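Local coordinates for hypothetical protein (Vibrio cholerae, PDB 1XPJ) that is of unknown function but probably acts as a haloacid dehalogenase-like hydrolase, perhaps in capsular polysaccharide biosynthesis, at residues Arg26-Tyr36 and Pro104-Ile115. Sequence-based numbering, arbitrary orientation.
Sequences RLDVIEQLREY and PSEFASMNLEEI
The ring of Phe107 is a knob seated among Val29, Gln32, Leu33 and Tyr36 of helix 27-38. Gln32 CG makes a CH-pi contact over one face, 3.7 Å from the Phe107 ring centroid. The Tyr36 and Phe107 rings meet obliquely, with planes at 42°. In the conformer modelled, Leu33 CD1 also reaches Phe107 CZ.

One hydrogen bond joins the segments. Gln32 NE2 donates to Phe107 O over 2.9 Å, at a nearly straight 164° and in the carbonyl plane. With CG anti to the backbone N (chi1 -166°), Gln32 lies over the ring, and the bend at chi2 turns its amide to the carbonyl. Within 104-115, Asn111 OD1 accepts from Glu114 N and N-caps helix 112-120.

Apolar contacts extend the interface both ways. In the conformers modelled, Val29 CG2 packs on Pro104 CB at 3.8 Å and Tyr36 CE2 touches Leu112 CG. Tyr36 OH is buried without a polar partner.

As modelled, Arg26 NH1 passes Pro104 CB and hydrogen-bonds to Gly10 O. Phe95 of the second subunit packs on Tyr36 and Ile115.

Phe107 and Tyr36 also touch Leu4 of strand 3-6, consistent with helices packed beside the parallel sheet of a Rossmann-like HAD fold.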
loop_
_atom_site.group_PDB
_atom_site.type_symbol
_atom_site.label_atom_id
_atom_site.label_comp_id
_atom_site.label_asym_id
_atom_site.label_seq_id
_atom_site.Cartn_x
_atom_site.Cartn_y
_atom_site.Cartn_z
ATOM N N ARG A 26 -2.775 -27.879 4.144
ATOM C CA ARG A 26 -3.700 -28.145 5.239
ATOM C C ARG A 26 -5.105 -28.300 4.705
ATOM O O ARG A 26 -5.793 -27.332 4.447
ATOM C CB ARG A 26 -3.653 -26.999 6.262
ATOM C CG ARG A 26 -2.413 -26.945 7.081
ATOM C CD ARG A 26 -2.572 -26.031 8.302
ATOM N NE ARG A 26 -3.423 -26.664 9.314
ATOM C CZ ARG A 26 -3.518 -26.053 10.509
ATOM N NH1 ARG A 26 -2.850 -24.934 10.738
ATOM N NH2 ARG A 26 -4.318 -26.564 11.448
ATOM N N LEU A 27 -5.401 -29.566 4.416
ATOM C CA LEU A 27 -6.636 -29.964 3.727
ATOM C C LEU A 27 -7.938 -29.664 4.478
ATOM O O LEU A 27 -8.935 -29.264 3.870
ATOM C CB LEU A 27 -6.591 -31.447 3.341
ATOM C CG LEU A 27 -5.551 -31.908 2.313
ATOM C CD1 LEU A 27 -5.427 -33.445 2.350
ATOM C CD2 LEU A 27 -5.837 -31.399 0.884
ATOM N N ASP A 28 -7.943 -29.872 5.789
ATOM C CA ASP A 28 -9.123 -29.544 6.590
ATOM C C ASP A 28 -9.439 -28.033 6.540
ATOM O O ASP A 28 -10.601 -27.643 6.400
ATOM C CB ASP A 28 -8.978 -30.052 8.032
ATOM C CG ASP A 28 -7.728 -29.519 8.736
ATOM O OD1 ASP A 28 -6.841 -28.933 8.079
ATOM O OD2 ASP A 28 -7.539 -29.641 9.960
ATOM N N VAL A 29 -8.402 -27.194 6.616
ATOM C CA VAL A 29 -8.582 -25.734 6.590
ATOM C C VAL A 29 -9.135 -25.273 5.245
ATOM O O VAL A 29 -10.101 -24.506 5.200
ATOM C CB VAL A 29 -7.272 -24.951 6.924
ATOM C CG1 VAL A 29 -7.434 -23.476 6.607
ATOM C CG2 VAL A 29 -6.858 -25.144 8.397
ATOM N N ILE A 30 -8.518 -25.741 4.158
ATOM C CA ILE A 30 -8.981 -25.426 2.803
ATOM C C ILE A 30 -10.429 -25.877 2.540
ATOM O O ILE A 30 -11.229 -25.127 1.961
ATOM C CB ILE A 30 -8.030 -26.020 1.734
ATOM C CG1 ILE A 30 -6.598 -25.496 1.931
ATOM C CG2 ILE A 30 -8.524 -25.679 0.331
ATOM C CD1 ILE A 30 -5.608 -26.097 0.945
ATOM N N GLU A 31 -10.762 -27.092 2.963
ATOM C CA GLU A 31 -12.128 -27.606 2.823
ATOM C C GLU A 31 -13.139 -26.700 3.548
ATOM O O GLU A 31 -14.246 -26.444 3.045
ATOM C CB GLU A 31 -12.215 -29.054 3.324
ATOM C CG GLU A 31 -13.566 -29.742 3.090
ATOM C CD GLU A 31 -13.936 -29.903 1.609
ATOM O OE1 GLU A 31 -13.028 -29.997 0.753
ATOM O OE2 GLU A 31 -15.148 -29.941 1.300
ATOM N N GLN A 32 -12.740 -26.195 4.712
ATOM C CA GLN A 32 -13.594 -25.260 5.429
ATOM C C GLN A 32 -13.772 -23.935 4.650
ATOM O O GLN A 32 -14.862 -23.367 4.642
ATOM C CB GLN A 32 -13.109 -25.048 6.862
ATOM C CG GLN A 32 -14.131 -24.358 7.762
ATOM C CD GLN A 32 -15.181 -25.300 8.335
ATOM O OE1 GLN A 32 -15.886 -25.976 7.594
ATOM N NE2 GLN A 32 -15.285 -25.343 9.656
ATOM N N LEU A 33 -12.718 -23.475 3.975
ATOM C CA LEU A 33 -12.802 -22.299 3.102
ATOM C C LEU A 33 -13.866 -22.494 2.018
ATOM O O LEU A 33 -14.607 -21.565 1.694
ATOM C CB LEU A 33 -11.439 -21.984 2.454
ATOM C CG LEU A 33 -10.855 -20.579 2.430
ATOM C CD1 LEU A 33 -11.051 -19.880 3.762
ATOM C CD2 LEU A 33 -9.375 -20.662 2.089
ATOM N N ARG A 34 -13.932 -23.703 1.460
ATOM C CA ARG A 34 -14.939 -24.052 0.443
ATOM C C ARG A 34 -16.386 -23.937 0.972
ATOM O O ARG A 34 -17.285 -23.451 0.268
ATOM C CB ARG A 34 -14.694 -25.470 -0.089
ATOM C CG ARG A 34 -13.464 -25.624 -0.973
ATOM C CD ARG A 34 -13.574 -26.753 -1.990
ATOM N NE ARG A 34 -12.294 -27.026 -2.637
ATOM C CZ ARG A 34 -11.444 -27.979 -2.264
ATOM N NH1 ARG A 34 -11.723 -28.773 -1.237
ATOM N NH2 ARG A 34 -10.303 -28.138 -2.917
ATOM N N GLU A 35 -16.605 -24.393 2.206
ATOM C CA GLU A 35 -17.929 -24.344 2.824
ATOM C C GLU A 35 -18.362 -22.900 3.078
ATOM O O GLU A 35 -19.526 -22.556 2.869
ATOM C CB GLU A 35 -17.964 -25.134 4.134
ATOM C CG GLU A 35 -17.708 -26.620 3.953
ATOM C CD GLU A 35 -18.859 -27.483 4.434
ATOM O OE1 GLU A 35 -18.582 -28.545 5.038
ATOM O OE2 GLU A 35 -20.038 -27.114 4.205
ATOM N N TYR A 36 -17.422 -22.066 3.530
ATOM C CA TYR A 36 -17.689 -20.646 3.728
ATOM C C TYR A 36 -17.931 -19.901 2.413
ATOM O O TYR A 36 -18.800 -19.025 2.351
ATOM C CB TYR A 36 -16.578 -19.967 4.539
ATOM C CG TYR A 36 -16.735 -20.149 6.033
ATOM C CD1 TYR A 36 -16.412 -21.372 6.647
ATOM C CD2 TYR A 36 -17.194 -19.107 6.839
ATOM C CE1 TYR A 36 -16.552 -21.553 8.002
ATOM C CE2 TYR A 36 -17.332 -19.283 8.214
ATOM C CZ TYR A 36 -17.004 -20.511 8.784
ATOM O OH TYR A 36 -17.132 -20.701 10.126
ATOM N N PRO A 104 -6.206 -21.265 12.704
ATOM C CA PRO A 104 -6.694 -22.219 11.698
ATOM C C PRO A 104 -7.261 -23.498 12.312
ATOM O O PRO A 104 -8.154 -24.080 11.694
ATOM C CB PRO A 104 -5.461 -22.496 10.815
ATOM C CG PRO A 104 -4.489 -21.424 11.136
ATOM C CD PRO A 104 -4.768 -20.988 12.536
ATOM N N SER A 105 -6.800 -23.904 13.495
ATOM C CA SER A 105 -7.380 -25.077 14.166
ATOM C C SER A 105 -8.769 -24.783 14.715
ATOM O O SER A 105 -9.625 -25.650 14.689
ATOM C CB SER A 105 -6.479 -25.621 15.291
ATOM O OG SER A 105 -6.363 -24.668 16.346
ATOM N N GLU A 106 -8.998 -23.573 15.207
ATOM C CA GLU A 106 -10.347 -23.190 15.628
ATOM C C GLU A 106 -11.304 -23.107 14.430
ATOM O O GLU A 106 -12.439 -23.555 14.518
ATOM C CB GLU A 106 -10.340 -21.854 16.373
ATOM C CG GLU A 106 -9.492 -21.848 17.637
ATOM C CD GLU A 106 -9.393 -20.473 18.275
ATOM O OE1 GLU A 106 -8.952 -19.520 17.583
ATOM O OE2 GLU A 106 -9.755 -20.356 19.471
ATOM N N PHE A 107 -10.834 -22.539 13.321
ATOM C CA PHE A 107 -11.628 -22.360 12.108
ATOM C C PHE A 107 -12.074 -23.689 11.507
ATOM O O PHE A 107 -13.160 -23.790 10.933
ATOM C CB PHE A 107 -10.803 -21.582 11.068
ATOM C CG PHE A 107 -11.459 -21.460 9.701
ATOM C CD1 PHE A 107 -12.628 -20.717 9.527
ATOM C CD2 PHE A 107 -10.881 -22.068 8.580
ATOM C CE1 PHE A 107 -13.227 -20.580 8.248
ATOM C CE2 PHE A 107 -11.467 -21.931 7.298
ATOM C CZ PHE A 107 -12.642 -21.191 7.135
ATOM N N ALA A 108 -11.203 -24.686 11.616
ATOM C CA ALA A 108 -11.438 -26.005 11.041
ATOM C C ALA A 108 -12.445 -26.803 11.856
ATOM O O ALA A 108 -13.172 -27.622 11.299
ATOM C CB ALA A 108 -10.122 -26.781 10.928
ATOM N N SER A 109 -12.486 -26.564 13.164
ATOM C CA SER A 109 -13.247 -27.419 14.069
ATOM C C SER A 109 -14.546 -26.806 14.611
ATOM O O SER A 109 -15.315 -27.484 15.285
ATOM C CB SER A 109 -12.356 -27.855 15.231
ATOM O OG SER A 109 -12.018 -26.731 16.023
ATOM N N MET A 110 -14.793 -25.530 14.320
ATOM C CA MET A 110 -15.998 -24.859 14.808
ATOM C C MET A 110 -16.892 -24.421 13.656
ATOM O O MET A 110 -16.391 -24.104 12.578
ATOM C CB MET A 110 -15.655 -23.625 15.640
ATOM C CG MET A 110 -14.841 -23.876 16.914
ATOM S SD MET A 110 -14.264 -22.306 17.578
ATOM C CE MET A 110 -13.017 -22.919 18.707
ATOM N N ASN A 111 -18.206 -24.398 13.904
ATOM C CA ASN A 111 -19.171 -23.818 12.965
ATOM C C ASN A 111 -19.298 -22.304 13.130
ATOM O O ASN A 111 -18.724 -21.723 14.062
ATOM C CB ASN A 111 -20.547 -24.508 13.038
ATOM C CG ASN A 111 -21.199 -24.425 14.426
ATOM O OD1 ASN A 111 -21.280 -23.352 15.037
ATOM N ND2 ASN A 111 -21.684 -25.563 14.914
ATOM N N LEU A 112 -20.044 -21.673 12.222
ATOM C CA LEU A 112 -20.228 -20.221 12.220
ATOM C C LEU A 112 -20.815 -19.700 13.531
ATOM O O LEU A 112 -20.302 -18.725 14.086
ATOM C CB LEU A 112 -21.071 -19.763 11.014
ATOM C CG LEU A 112 -20.624 -18.516 10.227
ATOM C CD1 LEU A 112 -21.830 -17.684 9.804
ATOM C CD2 LEU A 112 -19.606 -17.637 10.971
ATOM N N GLU A 113 -21.865 -20.358 14.022
ATOM C CA GLU A 113 -22.461 -20.024 15.320
ATOM C C GLU A 113 -21.391 -20.013 16.414
ATOM O O GLU A 113 -21.302 -19.063 17.182
ATOM C CB GLU A 113 -23.596 -20.995 15.677
ATOM C CG GLU A 113 -24.481 -20.563 16.847
ATOM C CD GLU A 113 -25.526 -21.612 17.247
ATOM O OE1 GLU A 113 -26.145 -22.242 16.352
ATOM O OE2 GLU A 113 -25.746 -21.805 18.467
ATOM N N GLU A 114 -20.574 -21.066 16.451
ATOM C CA GLU A 114 -19.476 -21.197 17.407
ATOM C C GLU A 114 -18.405 -20.113 17.274
ATOM O O GLU A 114 -17.907 -19.631 18.286
ATOM C CB GLU A 114 -18.827 -22.578 17.295
ATOM C CG GLU A 114 -19.586 -23.698 17.990
ATOM C CD GLU A 114 -19.120 -25.080 17.555
ATOM O OE1 GLU A 114 -19.976 -25.888 17.136
ATOM O OE2 GLU A 114 -17.901 -25.365 17.636
ATOM N N ILE A 115 -18.048 -19.739 16.042
ATOM C CA ILE A 115 -17.072 -18.672 15.812
ATOM C C ILE A 115 -17.648 -17.351 16.328
ATOM O O ILE A 115 -16.964 -16.581 17.013
ATOM C CB ILE A 115 -16.697 -18.540 14.301
ATOM C CG1 ILE A 115 -16.129 -19.843 13.729
ATOM C CG2 ILE A 115 -15.724 -17.387 14.073
ATOM C CD1 ILE A 115 -14.746 -20.207 14.211
#